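Local coordinates for SusD superfamily protein (Parabacteroides distasonis, PDB 3OTN), which probably binds carbohydrate at the bacterial outer membrane as a SusD-family lipoprotein taking part in nutrient uptake, at residues Glu263-Phe268 and Ser276-Glu281; Pro38-Asn43 and Leu280-Leu285. All coordinates share one frame; numbering follows the deposited sequence.

Contact 1: residues Glu263-Phe268 and Ser276-Glu281; sequences ESVRIF and SAYDLE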
loop_
_atom_site.group_PDB
_atom_site.type_symbol
_atom_site.label_atom_id
_atom_site.label_comp_id
_atom_site.label_asym_id
_atom_site.label_seq_id
_atom_site.Cartn_x
_atom_site.Cartn_y
_atom_site.Cartn_z
ATOM N N GLU A 263 2.229 10.797 11.325
ATOM C CA GLU A 263 1.240 10.698 12.397
ATOM C C GLU A 263 0.636 9.315 12.500
ATOM O O GLU A 263 0.112 8.974 13.522
ATOM C CB GLU A 263 0.152 11.783 12.261
ATOM C CG GLU A 263 0.663 13.221 12.594
ATOM C CD GLU A 263 1.174 13.383 14.053
ATOM O OE1 GLU A 263 0.332 13.407 14.959
ATOM O OE2 GLU A 263 2.414 13.522 14.297
ATOM N N SER A 264 0.693 8.519 11.432
ATOM C CA SER A 264 0.138 7.167 11.445
ATOM C C SER A 264 0.780 6.249 12.480
ATOM O O SER A 264 0.169 5.233 12.860
ATOM C CB SER A 264 0.193 6.517 10.063
ATOM O OG SER A 264 1.505 6.132 9.643
ATOM N N VAL A 265 1.988 6.590 12.948
ATOM C CA VAL A 265 2.624 5.838 14.040
ATOM C C VAL A 265 1.652 5.674 15.233
ATOM O O VAL A 265 1.561 4.606 15.824
ATOM C CB VAL A 265 3.988 6.494 14.432
ATOM C CG1 VAL A 265 4.538 5.921 15.755
ATOM C CG2 VAL A 265 4.998 6.340 13.285
ATOM N N ARG A 266 0.865 6.715 15.503
ATOM C CA ARG A 266 -0.090 6.751 16.639
ATOM C C ARG A 266 -1.331 5.861 16.456
ATOM O O ARG A 266 -1.999 5.511 17.440
ATOM C CB ARG A 266 -0.616 8.189 16.814
ATOM C CG ARG A 266 0.398 9.226 17.133
ATOM C CD ARG A 266 -0.145 10.646 16.863
ATOM N NE ARG A 266 -1.013 11.065 17.937
ATOM C CZ ARG A 266 -1.491 12.298 18.120
ATOM N NH1 ARG A 266 -1.202 13.285 17.285
ATOM N NH2 ARG A 266 -2.288 12.531 19.165
ATOM N N ILE A 267 -1.648 5.555 15.204
ATOM C CA ILE A 267 -2.787 4.695 14.803
ATOM C C ILE A 267 -2.731 3.303 15.429
ATOM O O ILE A 267 -3.767 2.751 15.819
ATOM C CB ILE A 267 -2.834 4.582 13.226
ATOM C CG1 ILE A 267 -3.260 5.923 12.593
ATOM C CG2 ILE A 267 -3.733 3.477 12.689
ATOM C CD1 ILE A 267 -4.624 6.282 12.867
ATOM N N PHE A 268 -1.517 2.758 15.522
ATOM C CA PHE A 268 -1.285 1.392 15.996
ATOM C C PHE A 268 -1.143 1.255 17.503
ATOM O O PHE A 268 -1.196 0.141 18.032
ATOM C CB PHE A 268 -0.023 0.832 15.342
ATOM C CG PHE A 268 -0.031 0.934 13.842
ATOM C CD1 PHE A 268 -0.656 -0.018 13.068
ATOM C CD2 PHE A 268 0.571 2.009 13.209
ATOM C CE1 PHE A 268 -0.678 0.083 11.675
ATOM C CE2 PHE A 268 0.550 2.119 11.829
ATOM C CZ PHE A 268 -0.070 1.153 11.059
ATOM N N SER A 276 3.170 6.473 25.341
ATOM C CA SER A 276 3.887 7.327 24.398
ATOM C C SER A 276 3.963 8.791 24.804
ATOM O O SER A 276 3.283 9.231 25.735
ATOM C CB SER A 276 3.234 7.259 23.020
ATOM O OG SER A 276 2.146 8.141 22.926
ATOM N N ALA A 277 4.794 9.524 24.060
ATOM C CA ALA A 277 5.020 10.978 24.221
ATOM C C ALA A 277 3.935 11.780 23.519
ATOM O O ALA A 277 3.823 12.971 23.729
ATOM C CB ALA A 277 6.400 11.387 23.642
ATOM N N TYR A 278 3.156 11.131 22.657
ATOM C CA TYR A 278 2.051 11.807 21.979
ATOM C C TYR A 278 0.989 12.248 22.988
ATOM O O TYR A 278 0.828 11.615 24.034
ATOM C CB TYR A 278 1.415 10.880 20.958
ATOM C CG TYR A 278 2.322 10.528 19.805
ATOM C CD1 TYR A 278 2.511 11.422 18.750
ATOM C CD2 TYR A 278 2.981 9.299 19.754
ATOM C CE1 TYR A 278 3.368 11.115 17.683
ATOM C CE2 TYR A 278 3.826 8.968 18.685
ATOM C CZ TYR A 278 4.020 9.881 17.646
ATOM O OH TYR A 278 4.851 9.541 16.569
ATOM N N ASP A 279 0.249 13.309 22.682
ATOM C CA ASP A 279 -0.818 13.710 23.609
ATOM C C ASP A 279 -1.931 12.654 23.745
ATOM O O ASP A 279 -2.552 12.552 24.810
ATOM C CB ASP A 279 -1.364 15.121 23.334
ATOM C CG ASP A 279 -1.901 15.297 21.947
ATOM O OD1 ASP A 279 -1.888 14.344 21.151
ATOM O OD2 ASP A 279 -2.356 16.419 21.649
ATOM N N LEU A 280 -2.149 11.856 22.692
ATOM C CA LEU A 280 -3.100 10.734 22.716
ATOM C C LEU A 280 -2.727 9.649 21.715
ATOM O O LEU A 280 -2.308 9.944 20.589
ATOM C CB LEU A 280 -4.522 11.217 22.400
ATOM C CG LEU A 280 -5.312 11.860 23.581
ATOM C CD1 LEU A 280 -6.749 12.205 23.172
ATOM C CD2 LEU A 280 -5.336 10.979 24.872
ATOM N N GLU A 281 -2.879 8.396 22.136
ATOM C CA GLU A 281 -2.739 7.261 21.258
ATOM C C GLU A 281 -4.132 6.919 20.739
ATOM O O GLU A 281 -5.091 6.971 21.495
ATOM C CB GLU A 281 -2.180 6.074 22.029
ATOM C CG GLU A 281 -0.834 6.341 22.662
ATOM C CD GLU A 281 -0.883 6.865 24.100
ATOM O OE1 GLU A 281 -1.928 6.750 24.794
ATOM O OE2 GLU A 281 0.169 7.347 24.561
HETATM O O HOH W 1 4.608 11.409 14.433
#
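Arg266 lays the aliphatic part of its side chain over one face of the Tyr278 ring. Its CG stands 3.3 Å from the ring centroid and only 7° off the ring normal, a CH-pi contact, while CD leans out over the CD1 corner. A bend at chi3 (78°) then carries the guanidinium past the ring toward the backbone, its plane 10° from that of the ring. There it grips one atom side-on with two nitrogens: Arg266 NE lies 3.2 Å from Leu280 O and meets it almost head-on, whereas Arg266 NH2, 3.0 Å from the same Leu280 O, arrives on a lone pair in the carbonyl plane. Arginine suits the place because its alkyl part can pack on a ring while its flat end serves several acceptors. Arg266 NH2 also makes a salt bridge to Asp279 OD1 at 2.7 Å, with the carboxylate steeply turned from the guanidinium. Within 263-268, Arg266 NH1 makes a salt bridge to Glu263 OE1 at 2.8 Å, in the guanidinium plane, one turn back in a stretch of helical backbone angles. The other oxygen, Glu263 OE2, accepts from a water 3.0 Å away that in turn takes the proton of Tyr278 OH. Val265 CG1 packs beside that hydroxyl, and Ala344 of helix 342-348 also touches Tyr278. Glu263, Arg266 and Asp279 thus form a salt-bridge network, with Leu280 O as a third acceptor, an arrangement likely to stabilise the positive charge and to fix the guanidinium's rotation, tying two parts of a loop without regular strands.

Contact 2: residues Pro38-Asn43 and Leu280-Leu285; sequences PGWGCN and LEYGSL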
loop_
_atom_site.group_PDB
_atom_site.type_symbol
_atom_site.label_atom_id
_atom_site.label_comp_id
_atom_site.label_asym_id
_atom_site.label_seq_id
_atom_site.Cartn_x
_atom_site.Cartn_y
_atom_site.Cartn_z
ATOM N N PRO A 38 -10.322 13.625 8.505
ATOM C CA PRO A 38 -11.193 14.129 9.604
ATOM C C PRO A 38 -11.697 13.006 10.457
ATOM O O PRO A 38 -12.052 11.969 9.927
ATOM C CB PRO A 38 -12.352 14.767 8.856
ATOM C CG PRO A 38 -11.758 15.247 7.629
ATOM C CD PRO A 38 -10.695 14.215 7.222
ATOM N N GLY A 39 -11.724 13.211 11.769
ATOM C CA GLY A 39 -12.075 12.167 12.708
ATOM C C GLY A 39 -10.908 11.986 13.657
ATOM O O GLY A 39 -9.892 12.648 13.493
ATOM N N TRP A 40 -11.025 11.066 14.605
ATOM C CA TRP A 40 -9.949 10.836 15.545
ATOM C C TRP A 40 -9.254 9.583 15.145
ATOM O O TRP A 40 -9.873 8.517 15.055
ATOM C CB TRP A 40 -10.461 10.667 16.973
ATOM C CG TRP A 40 -9.384 10.752 18.044
ATOM C CD1 TRP A 40 -8.475 11.780 18.284
ATOM C CD2 TRP A 40 -9.122 9.756 19.021
ATOM N NE1 TRP A 40 -7.671 11.454 19.358
ATOM C CE2 TRP A 40 -8.048 10.219 19.828
ATOM C CE3 TRP A 40 -9.684 8.510 19.292
ATOM C CZ2 TRP A 40 -7.539 9.464 20.888
ATOM C CZ3 TRP A 40 -9.187 7.764 20.322
ATOM C CH2 TRP A 40 -8.127 8.240 21.121
ATOM N N GLY A 41 -7.955 9.703 14.910
ATOM C CA GLY A 41 -7.191 8.556 14.475
ATOM C C GLY A 41 -7.657 8.018 13.138
ATOM O O GLY A 41 -7.571 6.848 12.913
ATOM N N CYS A 42 -8.137 8.885 12.247
ATOM C CA CYS A 42 -8.573 8.474 10.890
ATOM C C CYS A 42 -7.445 8.786 9.901
ATOM O O CYS A 42 -6.838 9.849 9.938
ATOM C CB CYS A 42 -9.850 9.226 10.474
ATOM S SG CYS A 42 -11.291 8.749 11.472
ATOM N N ASN A 43 -7.189 7.861 9.009
ATOM C CA ASN A 43 -6.075 7.965 8.061
ATOM C C ASN A 43 -6.472 7.161 6.871
ATOM O O ASN A 43 -7.139 6.136 7.039
ATOM C CB ASN A 43 -4.800 7.425 8.716
ATOM C CG ASN A 43 -3.543 7.560 7.818
ATOM O OD1 ASN A 43 -3.466 6.967 6.754
ATOM N ND2 ASN A 43 -2.558 8.356 8.268
ATOM N N LEU A 280 -2.149 11.856 22.692
ATOM C CA LEU A 280 -3.100 10.734 22.716
ATOM C C LEU A 280 -2.727 9.649 21.715
ATOM O O LEU A 280 -2.308 9.944 20.589
ATOM C CB LEU A 280 -4.522 11.217 22.400
ATOM C CG LEU A 280 -5.312 11.860 23.581
ATOM C CD1 LEU A 280 -6.749 12.205 23.172
ATOM C CD2 LEU A 280 -5.336 10.979 24.872
ATOM N N GLU A 281 -2.879 8.396 22.136
ATOM C CA GLU A 281 -2.739 7.261 21.258
ATOM C C GLU A 281 -4.132 6.919 20.739
ATOM O O GLU A 281 -5.091 6.971 21.495
ATOM C CB GLU A 281 -2.180 6.074 22.029
ATOM C CG GLU A 281 -0.834 6.341 22.662
ATOM C CD GLU A 281 -0.883 6.865 24.100
ATOM O OE1 GLU A 281 -1.928 6.750 24.794
ATOM O OE2 GLU A 281 0.169 7.347 24.561
ATOM N N TYR A 282 -4.225 6.574 19.457
ATOM C CA TYR A 282 -5.493 6.434 18.781
ATOM C C TYR A 282 -6.091 5.054 18.887
ATOM O O TYR A 282 -7.296 4.937 19.067
ATOM C CB TYR A 282 -5.342 6.749 17.298
ATOM C CG TYR A 282 -4.938 8.169 16.976
ATOM C CD1 TYR A 282 -5.555 9.253 17.591
ATOM C CD2 TYR A 282 -3.996 8.435 15.990
ATOM C CE1 TYR A 282 -5.206 10.558 17.276
ATOM C CE2 TYR A 282 -3.649 9.757 15.654
ATOM C CZ TYR A 282 -4.259 10.801 16.305
ATOM O OH TYR A 282 -3.936 12.099 15.996
ATOM N N GLY A 283 -5.272 4.014 18.690
ATOM C CA GLY A 283 -5.796 2.661 18.713
ATOM C C GLY A 283 -6.780 2.361 17.587
ATOM O O GLY A 283 -7.691 1.572 17.801
ATOM N N SER A 284 -6.572 2.961 16.416
ATOM C CA SER A 284 -7.493 2.841 15.248
ATOM C C SER A 284 -7.291 1.591 14.381
ATOM O O SER A 284 -8.141 1.279 13.520
ATOM C CB SER A 284 -7.311 4.016 14.272
ATOM O OG SER A 284 -7.447 5.249 14.866
ATOM N N LEU A 285 -6.131 0.945 14.513
ATOM C CA LEU A 285 -5.831 -0.274 13.763
ATOM C C LEU A 285 -5.179 -1.292 14.697
ATOM O O LEU A 285 -4.044 -1.122 15.167
ATOM C CB LEU A 285 -4.965 0.006 12.539
ATOM C CG LEU A 285 -4.968 -1.078 11.445
ATOM C CD1 LEU A 285 -6.362 -1.280 10.818
ATOM C CD2 LEU A 285 -3.962 -0.683 10.355
#
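Leu280 meets the indole of Trp40 through CD1, which lies 3.7 Å from Trp40 CZ2, an apolar contact at the benzo end of the ring. Next, Glu281 contributes its carbonyl, whose O approaches Trp40 CH2; its carboxylate turns away to Ser276 and Lys318. Tyr282 fills the middle of the contact. Its edge points into the face of Trp40 in a T-shaped stack, planes at 88° and centroids 4.7 Å apart for the five-membered ring, with Tyr282 CE1 3.3 Å from Trp40 NE1. One face of the tyrosine ring receives Gly41 CA, 3.5 Å from the centroid. Glycine suits this spot: its phi is positive, and a CB would collide with Tyr282 CB and Ser284 OG. Beyond Gly283, which also has positive phi, Ser284 OG donates a short hydrogen bond to Gly41 O at 2.5 Å, 19° out of the carbonyl plane; the same OG pairs with Asn59. Trp40 reaches across this loop because its chi1 of -166° sets CG opposite the backbone N, and an alanine there would probably leave the Tyr282 edge and Leu280 CD1 without their aromatic partner. Between the turn joining antiparallel strands 36-37 and 42-43 and a loop far along the chain, apolar and aromatic packing is thus fastened by one buried hydroxyl.

Overall arrangement
Contacts 1 and 2 lie with their centres about 8 Å apart and share Leu280 and Glu281, so the loop between strands 249-253 and 286-287 runs directly from one into the other. Leu280 divides its parts between them, its carbonyl serving contact 1 and its side chain contact 2. Two probable backbone hydrogen bonds join the neighbours: Arg266 O to Tyr282 N and Ile267 O to Leu285 N, each 3.2 Å. Ile267 also packs against Gly41 and Ser284. Contact 1 is local, with seven residues between its segments, whereas contact 2 brings together segments with 236 residues between them, linking the N-terminal family region to the SusD-family region.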